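Local coordinates for 6-aminohexanoate-cyclic-dimer hydrolase (Arthrobacter sp., PDB 3A2Q), which hydrolyses one amide bond of the cyclic dimer of 6-aminohexanoate, a nylon-6 by-product, giving the linear dimer, at residues A65-L70 and A110-L115; A156-A161 and F215-R220; W381-L386 and V451-A456; G148-G153 and A172-I177. The protein carries 1 engineered substitution. One frame throughout, in Å; residues are numbered along the deposited sequence.

All four contacts lie in the amidase fold, around one mixed sheet and the active site. Along the chain interaction 1 comes first, the segments of 4 and 2 alternate next, and 3 comes last. Interactions 1 and 3 pair strands toward opposite edges of the sheet, their centres about 31 Å apart; 2 ties the end of helix 152-159 to strand 211-216. Interaction 4, about 13 Å from 2 between centres, shares that helix and holds Ser150 and the engineered Ala174, probable catalytic positions. Leu70 touches Ala157, joining 1 to 2; the ring of Phe215 packs on Ser151 and Val175, joining 2 to 4; Gln452 meets Arg176, joining 3 to 4. The sheet thus backs these loops.

Interaction 1: A65-L70 and A110-L115; sequences AGVPYL and AGFVLL
Tyr69 and Leu114 meet on two neighbouring parallel strands, 68-72 and 113-118, of the mixed sheet at the heart of the amidase fold. Methyl CD1 of Leu114 sits over one face of the phenol ring, 4.2 Å from its centroid and 27° off the normal, a CH-pi contact. The ring gets there because CG of Tyr69 stands between its own backbone N and carbonyl carbon (chi1 88°), which lays the phenol across the neighbouring strand. Phe112 crosses Tyr69 at about a right angle, its CB 3.7 Å from Tyr69 CD2. With Val67 the relation differs: the two side chains run alongside each other, Phe112 CD1 being 3.9 Å from Val67 CB, while the edge of the phenyl ring meets Val67 O. Phe64 stacks on the same ring. The other face of the sheet carries Pro68 and Val113, side by side with CB and CG2 3.9 Å apart; helix 50-59 packs on Val113, and helix 24-42 on nearby Leu115. Three backbone bonds zip the strands together, among them Val113 N to Val67 O at 2.9 Å. Just before them Gly111 closes helix 102-110 in a Schellman motif, and its O receives Gly66 N at 2.7 Å. The backbone angles of Gly111 call for glycine, and a CB there would collide with Ala65 N.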
loop_
_atom_site.group_PDB
_atom_site.type_symbol
_atom_site.label_atom_id
_atom_site.label_comp_id
_atom_site.label_asym_id
_atom_site.label_seq_id
_atom_site.Cartn_x
_atom_site.Cartn_y
_atom_site.Cartn_z
ATOM N N ALA A 65 1.403 4.288 -22.832
ATOM C CA ALA A 65 1.205 3.163 -23.739
ATOM C C ALA A 65 2.392 2.198 -23.719
ATOM O O ALA A 65 3.531 2.597 -23.963
ATOM C CB ALA A 65 0.971 3.670 -25.158
ATOM N N GLY A 66 2.117 0.932 -23.413
ATOM C CA GLY A 66 3.164 -0.077 -23.386
ATOM C C GLY A 66 3.850 -0.328 -22.054
ATOM O O GLY A 66 4.578 -1.312 -21.910
ATOM N N VAL A 67 3.630 0.543 -21.075
ATOM C CA VAL A 67 4.269 0.369 -19.775
ATOM C C VAL A 67 3.555 -0.679 -18.935
ATOM O O VAL A 67 2.347 -0.599 -18.714
ATOM C CB VAL A 67 4.316 1.685 -18.983
ATOM C CG1 VAL A 67 5.078 1.472 -17.678
ATOM C CG2 VAL A 67 4.981 2.772 -19.816
ATOM N N PRO A 68 4.300 -1.683 -18.453
ATOM C CA PRO A 68 3.718 -2.749 -17.635
ATOM C C PRO A 68 3.477 -2.313 -16.195
ATOM O O PRO A 68 4.168 -1.430 -15.682
ATOM C CB PRO A 68 4.771 -3.863 -17.706
ATOM C CG PRO A 68 5.651 -3.482 -18.874
ATOM C CD PRO A 68 5.699 -1.995 -18.784
ATOM N N TYR A 69 2.494 -2.937 -15.551
ATOM C CA TYR A 69 2.189 -2.660 -14.151
ATOM C C TYR A 69 1.654 -3.939 -13.525
ATOM O O TYR A 69 1.210 -4.847 -14.231
ATOM C CB TYR A 69 1.169 -1.518 -14.018
ATOM C CG TYR A 69 -0.283 -1.933 -14.043
ATOM C CD1 TYR A 69 -0.995 -2.122 -12.859
ATOM C CD2 TYR A 69 -0.957 -2.111 -15.251
ATOM C CE1 TYR A 69 -2.345 -2.471 -12.876
ATOM C CE2 TYR A 69 -2.305 -2.463 -15.279
ATOM C CZ TYR A 69 -2.992 -2.639 -14.088
ATOM O OH TYR A 69 -4.324 -2.978 -14.112
ATOM N N LEU A 70 1.712 -4.014 -12.201
ATOM C CA LEU A 70 1.247 -5.186 -11.479
ATOM C C LEU A 70 0.067 -4.864 -10.567
ATOM O O LEU A 70 -0.033 -3.768 -10.015
ATOM C CB LEU A 70 2.406 -5.784 -10.679
ATOM C CG LEU A 70 3.487 -6.418 -11.558
ATOM C CD1 LEU A 70 4.763 -6.633 -10.763
ATOM C CD2 LEU A 70 2.958 -7.728 -12.124
ATOM N N ALA A 110 -5.186 4.213 -20.057
ATOM C CA ALA A 110 -4.036 5.105 -19.980
ATOM C C ALA A 110 -2.854 4.581 -20.788
ATOM O O ALA A 110 -1.915 5.323 -21.069
ATOM C CB ALA A 110 -3.623 5.295 -18.523
ATOM N N GLY A 111 -2.893 3.304 -21.151
ATOM C CA GLY A 111 -1.806 2.733 -21.928
ATOM C C GLY A 111 -0.977 1.689 -21.202
ATOM O O GLY A 111 -0.073 1.094 -21.789
ATOM N N PHE A 112 -1.273 1.466 -19.924
ATOM C CA PHE A 112 -0.553 0.477 -19.123
ATOM C C PHE A 112 -0.985 -0.927 -19.535
ATOM O O PHE A 112 -2.111 -1.121 -19.992
ATOM C CB PHE A 112 -0.860 0.681 -17.631
ATOM C CG PHE A 112 -0.175 1.876 -17.016
ATOM C CD1 PHE A 112 1.185 1.841 -16.723
ATOM C CD2 PHE A 112 -0.890 3.033 -16.720
ATOM C CE1 PHE A 112 1.823 2.941 -16.143
ATOM C CE2 PHE A 112 -0.261 4.139 -16.140
ATOM C CZ PHE A 112 1.096 4.092 -15.852
ATOM N N VAL A 113 -0.097 -1.907 -19.386
ATOM C CA VAL A 113 -0.441 -3.286 -19.727
ATOM C C VAL A 113 -0.371 -4.151 -18.466
ATOM O O VAL A 113 0.615 -4.114 -17.734
ATOM C CB VAL A 113 0.504 -3.867 -20.836
ATOM C CG1 VAL A 113 0.553 -2.910 -22.025
ATOM C CG2 VAL A 113 1.900 -4.109 -20.293
ATOM N N LEU A 114 -1.434 -4.908 -18.203
ATOM C CA LEU A 114 -1.490 -5.762 -17.022
ATOM C C LEU A 114 -0.543 -6.947 -17.162
ATOM O O LEU A 114 -0.828 -7.900 -17.888
ATOM C CB LEU A 114 -2.919 -6.259 -16.793
ATOM C CG LEU A 114 -3.129 -7.103 -15.538
ATOM C CD1 LEU A 114 -2.557 -6.366 -14.332
ATOM C CD2 LEU A 114 -4.613 -7.387 -15.345
ATOM N N LEU A 115 0.580 -6.882 -16.449
ATOM C CA LEU A 115 1.602 -7.923 -16.496
ATOM C C LEU A 115 1.318 -9.130 -15.612
ATOM O O LEU A 115 1.769 -10.236 -15.906
ATOM C CB LEU A 115 2.962 -7.328 -16.115
ATOM C CG LEU A 115 4.189 -8.223 -16.299
ATOM C CD1 LEU A 115 4.351 -8.560 -17.781
ATOM C CD2 LEU A 115 5.431 -7.504 -15.780
#

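Interaction 2: A156-A161 and F215-R220; sequences AAVAAA and FARSVR
Arg217 reaches across to Val158 and makes the one hydrogen bond between the end of helix 152-159 and the turn that follows strand 211-216. Its NH1 gives a proton to Val158 O at 3.0 Å, arriving in the carbonyl plane on a lone pair, although the N-H...O angle of 136° is bent and the oxygen is tilted 22° from the guanidinium plane. The same carbonyl also accepts Ala161 N at 3.1 Å, one of the two bonds of the Schellman motif that closes the helix, with Ala161, of positive phi, as its C-prime residue. Two donors, one backbone and one side chain, therefore hold Val158 O.

The apolar contacts also centre on Val158, whose two methyls part ways. CG1 lies 3.7 Å from Arg217 CG, the two side chains passing antiparallel to each other, and the arginine then bends at its third torsion (-59°), bringing NH1 round to the carbonyl. CG2 rests 4.0 Å from Phe215 CB; beyond that carbon the phenyl ring turns off toward Ser151 and helix 176-182.

Across the contact the charge is that of the Arg217 guanidinium, which also makes a cation-pi contact with Trp7. A leucine in place of Arg217 would probably leave Val158 O without its side-chain donor and Trp7 without its cation. Because carbonyl groups gather at the C-terminal end of a helix, the positive charge there is likely to be favourable, and the hydrogen bond ties the helix terminus to the turn after strand 211-216.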
loop_
_atom_site.group_PDB
_atom_site.type_symbol
_atom_site.label_atom_id
_atom_site.label_comp_id
_atom_site.label_asym_id
_atom_site.label_seq_id
_atom_site.Cartn_x
_atom_site.Cartn_y
_atom_site.Cartn_z
ATOM N N ALA A 156 7.635 -5.465 -3.331
ATOM C CA ALA A 156 8.835 -6.199 -3.734
ATOM C C ALA A 156 9.017 -6.173 -5.246
ATOM O O ALA A 156 10.134 -6.017 -5.745
ATOM C CB ALA A 156 8.750 -7.647 -3.247
ATOM N N ALA A 157 7.917 -6.332 -5.976
ATOM C CA ALA A 157 7.969 -6.333 -7.434
ATOM C C ALA A 157 8.587 -5.045 -7.959
ATOM O O ALA A 157 9.486 -5.075 -8.795
ATOM C CB ALA A 157 6.572 -6.516 -8.007
ATOM N N VAL A 158 8.105 -3.909 -7.465
ATOM C CA VAL A 158 8.628 -2.621 -7.897
ATOM C C VAL A 158 10.079 -2.427 -7.461
ATOM O O VAL A 158 10.885 -1.862 -8.194
ATOM C CB VAL A 158 7.754 -1.459 -7.354
ATOM C CG1 VAL A 158 8.368 -0.111 -7.742
ATOM C CG2 VAL A 158 6.343 -1.578 -7.918
ATOM N N ALA A 159 10.412 -2.913 -6.271
ATOM C CA ALA A 159 11.771 -2.786 -5.760
ATOM C C ALA A 159 12.755 -3.593 -6.615
ATOM O O ALA A 159 13.923 -3.236 -6.728
ATOM C CB ALA A 159 11.825 -3.258 -4.317
ATOM N N ALA A 160 12.266 -4.674 -7.216
ATOM C CA ALA A 160 13.094 -5.542 -8.054
ATOM C C ALA A 160 12.934 -5.249 -9.542
ATOM O O ALA A 160 13.385 -6.021 -10.387
ATOM C CB ALA A 160 12.761 -6.997 -7.778
ATOM N N ALA A 161 12.279 -4.136 -9.853
ATOM C CA ALA A 161 12.064 -3.714 -11.232
ATOM C C ALA A 161 11.255 -4.675 -12.103
ATOM O O ALA A 161 11.450 -4.723 -13.318
ATOM C CB ALA A 161 13.405 -3.418 -11.893
ATOM N N PHE A 215 2.179 2.337 -5.905
ATOM C CA PHE A 215 3.604 2.054 -5.734
ATOM C C PHE A 215 4.373 2.565 -6.948
ATOM O O PHE A 215 3.916 2.407 -8.074
ATOM C CB PHE A 215 3.856 0.544 -5.657
ATOM C CG PHE A 215 3.511 -0.078 -4.343
ATOM C CD1 PHE A 215 4.344 0.090 -3.239
ATOM C CD2 PHE A 215 2.372 -0.863 -4.216
ATOM C CE1 PHE A 215 4.046 -0.523 -2.020
ATOM C CE2 PHE A 215 2.063 -1.481 -3.003
ATOM C CZ PHE A 215 2.903 -1.311 -1.905
ATOM N N ALA A 216 5.548 3.143 -6.708
ATOM C CA ALA A 216 6.424 3.648 -7.767
ATOM C C ALA A 216 7.807 3.951 -7.183
ATOM O O ALA A 216 8.019 3.844 -5.976
ATOM C CB ALA A 216 5.831 4.911 -8.399
ATOM N N ARG A 217 8.756 4.323 -8.038
ATOM C CA ARG A 217 10.090 4.655 -7.559
ATOM C C ARG A 217 10.387 6.152 -7.686
ATOM O O ARG A 217 11.463 6.617 -7.309
ATOM C CB ARG A 217 11.155 3.830 -8.297
ATOM C CG ARG A 217 11.113 2.335 -7.972
ATOM C CD ARG A 217 12.377 1.633 -8.450
ATOM N NE ARG A 217 12.559 1.783 -9.889
ATOM C CZ ARG A 217 11.948 1.042 -10.809
ATOM N NH1 ARG A 217 11.109 0.078 -10.454
ATOM N NH2 ARG A 217 12.162 1.285 -12.091
ATOM N N SER A 218 9.430 6.909 -8.215
ATOM C CA SER A 218 9.606 8.352 -8.347
ATOM C C SER A 218 8.320 9.063 -7.946
ATOM O O SER A 218 7.228 8.508 -8.065
ATOM C CB SER A 218 9.969 8.737 -9.784
ATOM O OG SER A 218 8.876 8.533 -10.661
ATOM N N VAL A 219 8.448 10.300 -7.484
ATOM C CA VAL A 219 7.277 11.056 -7.073
ATOM C C VAL A 219 6.429 11.451 -8.283
ATOM O O VAL A 219 5.201 11.529 -8.190
ATOM C CB VAL A 219 7.682 12.312 -6.271
ATOM C CG1 VAL A 219 6.441 13.104 -5.866
ATOM C CG2 VAL A 219 8.461 11.896 -5.025
ATOM N N ARG A 220 7.070 11.674 -9.428
ATOM C CA ARG A 220 6.309 12.061 -10.606
ATOM C C ARG A 220 5.433 10.910 -11.088
ATOM O O ARG A 220 4.340 11.130 -11.610
ATOM C CB ARG A 220 7.238 12.552 -11.722
ATOM C CG ARG A 220 8.126 11.496 -12.357
ATOM C CD ARG A 220 8.999 12.134 -13.433
ATOM N NE ARG A 220 9.759 11.150 -14.197
ATOM C CZ ARG A 220 10.543 11.451 -15.230
ATOM N NH1 ARG A 220 10.672 12.713 -15.620
ATOM N NH2 ARG A 220 11.189 10.492 -15.880
#

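Interaction 3: W381-L386 and V451-A456; sequences WDLLIL and VQIVAA
Leu386 O receives Gln452 N at 2.7 Å, the shortest bond between strands 383-387 and 448-455, antiparallel neighbours in the mixed sheet of the amidase fold. The donor lies close to the line of the carbonyl bond; Leu386 N returns a bond of 3.0 Å to Gln452 O. Leu384 and Val454 form the next hydrogen-bonded pair, both of its bonds lying in the carbonyl planes. Beyond that pair a water links the chains, giving to Asp382 O at 2.7 Å and accepting from Ala456 N.

Leu383, Ile385, Ile453 and Ala455 share one face of the sheet, where helix 460-473 packs. Ile385 and Ile453 run alongside each other off this face. With chi1 at -48°, CG2 of Ile385 is anti to the backbone N and lies 3.9 Å from Val451 CG1. Cutting Ile385 back to an alanine would remove both branches and would probably open a gap beside Ile453 and Val451.

On the other face Leu386 runs alongside the extended Gln452, CD2 3.7 Å from NE2. The amide beyond is engaged at both ends: Arg176 NH1 bonds its OE1, and its NE2 bonds Phe424 O. That donor and acceptor pattern fixes which way round the buried amide sits, since a flipped one would probably set like against like, and it ties this strand to an arginine beside the probable catalytic loop.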
loop_
_atom_site.group_PDB
_atom_site.type_symbol
_atom_site.label_atom_id
_atom_site.label_comp_id
_atom_site.label_asym_id
_atom_site.label_seq_id
_atom_site.Cartn_x
_atom_site.Cartn_y
_atom_site.Cartn_z
ATOM N N TRP A 381 -1.147 23.501 11.282
ATOM C CA TRP A 381 -0.061 22.665 10.786
ATOM C C TRP A 381 -0.387 22.149 9.392
ATOM O O TRP A 381 -1.541 21.839 9.091
ATOM C CB TRP A 381 0.185 21.494 11.733
ATOM C CG TRP A 381 0.581 21.940 13.093
ATOM C CD1 TRP A 381 -0.246 22.212 14.139
ATOM C CD2 TRP A 381 1.913 22.185 13.555
ATOM N NE1 TRP A 381 0.489 22.612 15.231
ATOM C CE2 TRP A 381 1.817 22.603 14.900
ATOM C CE3 TRP A 381 3.181 22.093 12.960
ATOM C CZ2 TRP A 381 2.942 22.929 15.666
ATOM C CZ3 TRP A 381 4.302 22.419 13.723
ATOM C CH2 TRP A 381 4.173 22.830 15.061
ATOM N N ASP A 382 0.637 22.066 8.545
ATOM C CA ASP A 382 0.483 21.606 7.169
ATOM C C ASP A 382 0.886 20.151 6.958
ATOM O O ASP A 382 0.195 19.402 6.265
ATOM C CB ASP A 382 1.331 22.461 6.226
ATOM C CG ASP A 382 0.871 23.897 6.168
ATOM O OD1 ASP A 382 -0.266 24.130 5.709
ATOM O OD2 ASP A 382 1.651 24.785 6.582
ATOM N N LEU A 383 2.008 19.761 7.553
ATOM C CA LEU A 383 2.533 18.405 7.378
ATOM C C LEU A 383 3.124 17.797 8.635
ATOM O O LEU A 383 3.668 18.500 9.491
ATOM C CB LEU A 383 3.638 18.404 6.322
ATOM C CG LEU A 383 3.385 18.867 4.888
ATOM C CD1 LEU A 383 4.718 18.992 4.161
ATOM C CD2 LEU A 383 2.490 17.883 4.178
ATOM N N LEU A 384 3.029 16.472 8.719
ATOM C CA LEU A 384 3.605 15.723 9.826
ATOM C C LEU A 384 4.636 14.810 9.174
ATOM O O LEU A 384 4.351 14.184 8.154
ATOM C CB LEU A 384 2.549 14.859 10.533
ATOM C CG LEU A 384 3.114 13.961 11.643
ATOM C CD1 LEU A 384 3.524 14.817 12.834
ATOM C CD2 LEU A 384 2.076 12.931 12.081
ATOM N N ILE A 385 5.837 14.775 9.742
ATOM C CA ILE A 385 6.909 13.920 9.253
ATOM C C ILE A 385 7.162 12.901 10.359
ATOM O O ILE A 385 7.346 13.270 11.519
ATOM C CB ILE A 385 8.235 14.699 9.032
ATOM C CG1 ILE A 385 7.979 15.985 8.250
ATOM C CG2 ILE A 385 9.232 13.818 8.284
ATOM C CD1 ILE A 385 7.354 15.772 6.901
ATOM N N LEU A 386 7.156 11.621 10.006
ATOM C CA LEU A 386 7.409 10.578 10.986
ATOM C C LEU A 386 7.846 9.315 10.259
ATOM O O LEU A 386 7.613 9.172 9.060
ATOM C CB LEU A 386 6.149 10.293 11.811
ATOM C CG LEU A 386 4.966 9.592 11.129
ATOM C CD1 LEU A 386 3.939 9.217 12.187
ATOM C CD2 LEU A 386 4.341 10.490 10.071
ATOM N N VAL A 451 10.361 7.069 5.211
ATOM C CA VAL A 451 10.007 8.264 5.966
ATOM C C VAL A 451 8.600 8.627 5.484
ATOM O O VAL A 451 8.343 8.684 4.273
ATOM C CB VAL A 451 10.993 9.423 5.700
ATOM C CG1 VAL A 451 10.516 10.683 6.403
ATOM C CG2 VAL A 451 12.378 9.041 6.216
ATOM N N GLN A 452 7.695 8.843 6.430
ATOM C CA GLN A 452 6.302 9.139 6.108
ATOM C C GLN A 452 5.959 10.620 6.227
ATOM O O GLN A 452 6.406 11.303 7.149
ATOM C CB GLN A 452 5.373 8.323 7.024
ATOM C CG GLN A 452 3.903 8.330 6.591
ATOM C CD GLN A 452 2.985 7.482 7.467
ATOM O OE1 GLN A 452 1.869 7.156 7.066
ATOM N NE2 GLN A 452 3.445 7.133 8.670
ATOM N N ILE A 453 5.157 11.102 5.285
ATOM C CA ILE A 453 4.718 12.492 5.286
ATOM C C ILE A 453 3.194 12.444 5.189
ATOM O O ILE A 453 2.650 11.718 4.357
ATOM C CB ILE A 453 5.255 13.270 4.062
ATOM C CG1 ILE A 453 6.732 12.948 3.830
ATOM C CG2 ILE A 453 5.069 14.761 4.284
ATOM C CD1 ILE A 453 7.622 13.267 4.988
ATOM N N VAL A 454 2.518 13.211 6.039
ATOM C CA VAL A 454 1.057 13.248 6.060
ATOM C C VAL A 454 0.559 14.686 5.890
ATOM O O VAL A 454 0.978 15.572 6.629
ATOM C CB VAL A 454 0.506 12.729 7.407
ATOM C CG1 VAL A 454 -1.013 12.609 7.332
ATOM C CG2 VAL A 454 1.150 11.385 7.760
ATOM N N ALA A 455 -0.341 14.897 4.937
ATOM C CA ALA A 455 -0.905 16.222 4.687
ATOM C C ALA A 455 -2.379 16.249 5.081
ATOM O O ALA A 455 -2.959 15.218 5.422
ATOM C CB ALA A 455 -0.745 16.590 3.217
ATOM N N ALA A 456 -2.989 17.430 5.038
ATOM C CA ALA A 456 -4.397 17.555 5.394
ATOM C C ALA A 456 -5.277 16.795 4.401
ATOM O O ALA A 456 -4.876 16.547 3.265
ATOM C CB ALA A 456 -4.799 19.032 5.437
HETATM O O HOH W 1 -1.637 19.875 4.300
#

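Interaction 4: G148-G153 and A172-I177; sequences GGSSGG and AGAVRI. Engineered in segment 172-177: Ala174 (natural residue Ser). With ACA (6-aminohexanoic acid), chain C; ACA (6-aminohexanoic acid), chain B.
Ser151 and Ala174 join the glycine-rich loop 148-153 to the loop 172-175 in the amidase catalytic centre, which in this family uses a Ser-cis-Ser-Lys triad; the peptide bond before Ser150 is indeed cis. Ala174 is engineered, standing where the natural serine probably forms the acyl-ester intermediate. The tight part is backbone. Ser151 N gives to Ala174 O at 3.1 Å, in the carbonyl plane and on a lone pair. Gly149 O has no conventional partner but meets Ala174 CA at 3.4 Å, in a C-H...O contact that is nearly straight (168°). Beside them Ile177 CG2 packs 4.0 Å from Gly148 CA, and a CB there would press against this methyl.

The pocket side is less closely knit and is filled by substrate. The two 6-aminohexanoate (ACA) units form the intact cyclic dimer: the C of chain C lies 1.3 Å from the N of chain B, an amide bond. Ser150 faces this amide with OG between its own N and carbonyl carbon (chi1 54°). Ser150 OG accepts a hydrogen bond from ACA N of chain B at 2.8 Å. Lys72 NZ bonds both Ser150 OG and Ser151 OG, consistent with a charge relay. Ala172 N binds the carbonyl O of chain C at 2.9 Å, and Ala171 N also bonds the ligand, an arrangement consistent with an oxyanion hole. The engineered methyl makes no such bond: Ala174 CB lies 3.2 Å from Ser150 OG and 3.2 Å from carbonyl carbon C of chain C.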
loop_
_atom_site.group_PDB
_atom_site.type_symbol
_atom_site.label_atom_id
_atom_site.label_comp_id
_atom_site.label_asym_id
_atom_site.label_seq_id
_atom_site.Cartn_x
_atom_site.Cartn_y
_atom_site.Cartn_z
ATOM N N GLY A 148 7.013 -6.810 4.297
ATOM C CA GLY A 148 5.918 -6.046 4.869
ATOM C C GLY A 148 4.630 -6.592 4.282
ATOM O O GLY A 148 4.651 -7.611 3.596
ATOM N N GLY A 149 3.509 -5.928 4.540
ATOM C CA GLY A 149 2.241 -6.394 4.005
ATOM C C GLY A 149 1.159 -5.364 4.249
ATOM O O GLY A 149 1.410 -4.383 4.946
ATOM N N SER A 150 -0.045 -5.587 3.721
ATOM C CA SER A 150 -0.360 -6.787 2.942
ATOM C C SER A 150 0.006 -6.725 1.457
ATOM O O SER A 150 0.029 -7.753 0.782
ATOM C CB SER A 150 -1.851 -7.119 3.091
ATOM O OG SER A 150 -2.666 -6.005 2.749
ATOM N N SER A 151 0.295 -5.536 0.938
ATOM C CA SER A 151 0.653 -5.416 -0.473
ATOM C C SER A 151 2.137 -5.714 -0.683
ATOM O O SER A 151 2.801 -5.063 -1.491
ATOM C CB SER A 151 0.329 -4.012 -0.981
ATOM O OG SER A 151 -1.017 -3.671 -0.691
ATOM N N GLY A 152 2.645 -6.714 0.040
ATOM C CA GLY A 152 4.051 -7.081 -0.044
ATOM C C GLY A 152 4.565 -7.487 -1.413
ATOM O O GLY A 152 5.706 -7.188 -1.763
ATOM N N GLY A 153 3.735 -8.175 -2.191
ATOM C CA GLY A 153 4.147 -8.591 -3.520
ATOM C C GLY A 153 4.377 -7.417 -4.454
ATOM O O GLY A 153 5.327 -7.406 -5.232
ATOM N N ALA A 172 -4.401 -0.439 7.101
ATOM C CA ALA A 172 -3.680 -0.141 8.336
ATOM C C ALA A 172 -2.227 0.203 8.002
ATOM O O ALA A 172 -1.388 0.330 8.893
ATOM C CB ALA A 172 -3.738 -1.338 9.292
ATOM N N GLY A 173 -1.952 0.361 6.706
ATOM C CA GLY A 173 -0.617 0.691 6.229
ATOM C C GLY A 173 -0.125 -0.258 5.140
ATOM O O GLY A 173 1.041 -0.205 4.751
ATOM N N ALA A 174 -1.024 -1.096 4.620
ATOM C CA ALA A 174 -0.684 -2.106 3.607
ATOM C C ALA A 174 0.012 -1.666 2.314
ATOM O O ALA A 174 0.460 -2.511 1.540
ATOM C CB ALA A 174 -1.923 -2.933 3.271
ATOM N N VAL A 175 0.071 -0.367 2.041
ATOM C CA VAL A 175 0.810 0.092 0.864
ATOM C C VAL A 175 2.081 0.760 1.387
ATOM O O VAL A 175 3.188 0.485 0.919
ATOM C CB VAL A 175 0.012 1.114 0.013
ATOM C CG1 VAL A 175 0.969 1.959 -0.824
ATOM C CG2 VAL A 175 -0.950 0.382 -0.907
ATOM N N ARG A 176 1.916 1.624 2.380
ATOM C CA ARG A 176 3.037 2.339 2.965
ATOM C C ARG A 176 4.056 1.424 3.634
ATOM O O ARG A 176 5.258 1.636 3.499
ATOM C CB ARG A 176 2.524 3.378 3.965
ATOM C CG ARG A 176 1.774 4.538 3.307
ATOM C CD ARG A 176 0.947 5.295 4.351
ATOM N NE ARG A 176 -0.216 4.507 4.749
ATOM C CZ ARG A 176 -0.904 4.687 5.874
ATOM N NH1 ARG A 176 -0.549 5.633 6.736
ATOM N NH2 ARG A 176 -1.948 3.912 6.140
ATOM N N ILE A 177 3.589 0.397 4.337
ATOM C CA ILE A 177 4.506 -0.523 5.014
ATOM C C ILE A 177 5.403 -1.262 4.015
ATOM O O ILE A 177 6.628 -1.233 4.140
ATOM C CB ILE A 177 3.720 -1.518 5.917
ATOM C CG1 ILE A 177 3.062 -0.736 7.060
ATOM C CG2 ILE A 177 4.665 -2.569 6.499
ATOM C CD1 ILE A 177 2.047 -1.505 7.878
HETATM C C ACA C . -3.797 -4.131 5.512
HETATM O O ACA C . -3.970 -2.909 5.550
HETATM C C2 ACA C . -2.884 -4.824 6.513
HETATM C C3 ACA C . -3.359 -4.681 7.955
HETATM C C4 ACA C . -4.412 -5.724 8.335
HETATM C C5 ACA C . -5.373 -5.176 9.391
HETATM C C6 ACA C . -6.594 -6.068 9.597
HETATM N N ACA C . -7.698 -5.732 8.697
HETATM C C ACA B . -8.092 -6.497 7.682
HETATM O O ACA B . -7.677 -7.643 7.507
HETATM C C2 ACA B . -9.092 -5.892 6.719
HETATM C C3 ACA B . -8.722 -6.147 5.268
HETATM C C4 ACA B . -7.840 -5.029 4.736
HETATM C C5 ACA B . -6.672 -5.558 3.922
HETATM C C6 ACA B . -5.555 -4.525 3.829
HETATM N N ACA B . -4.379 -4.910 4.606
#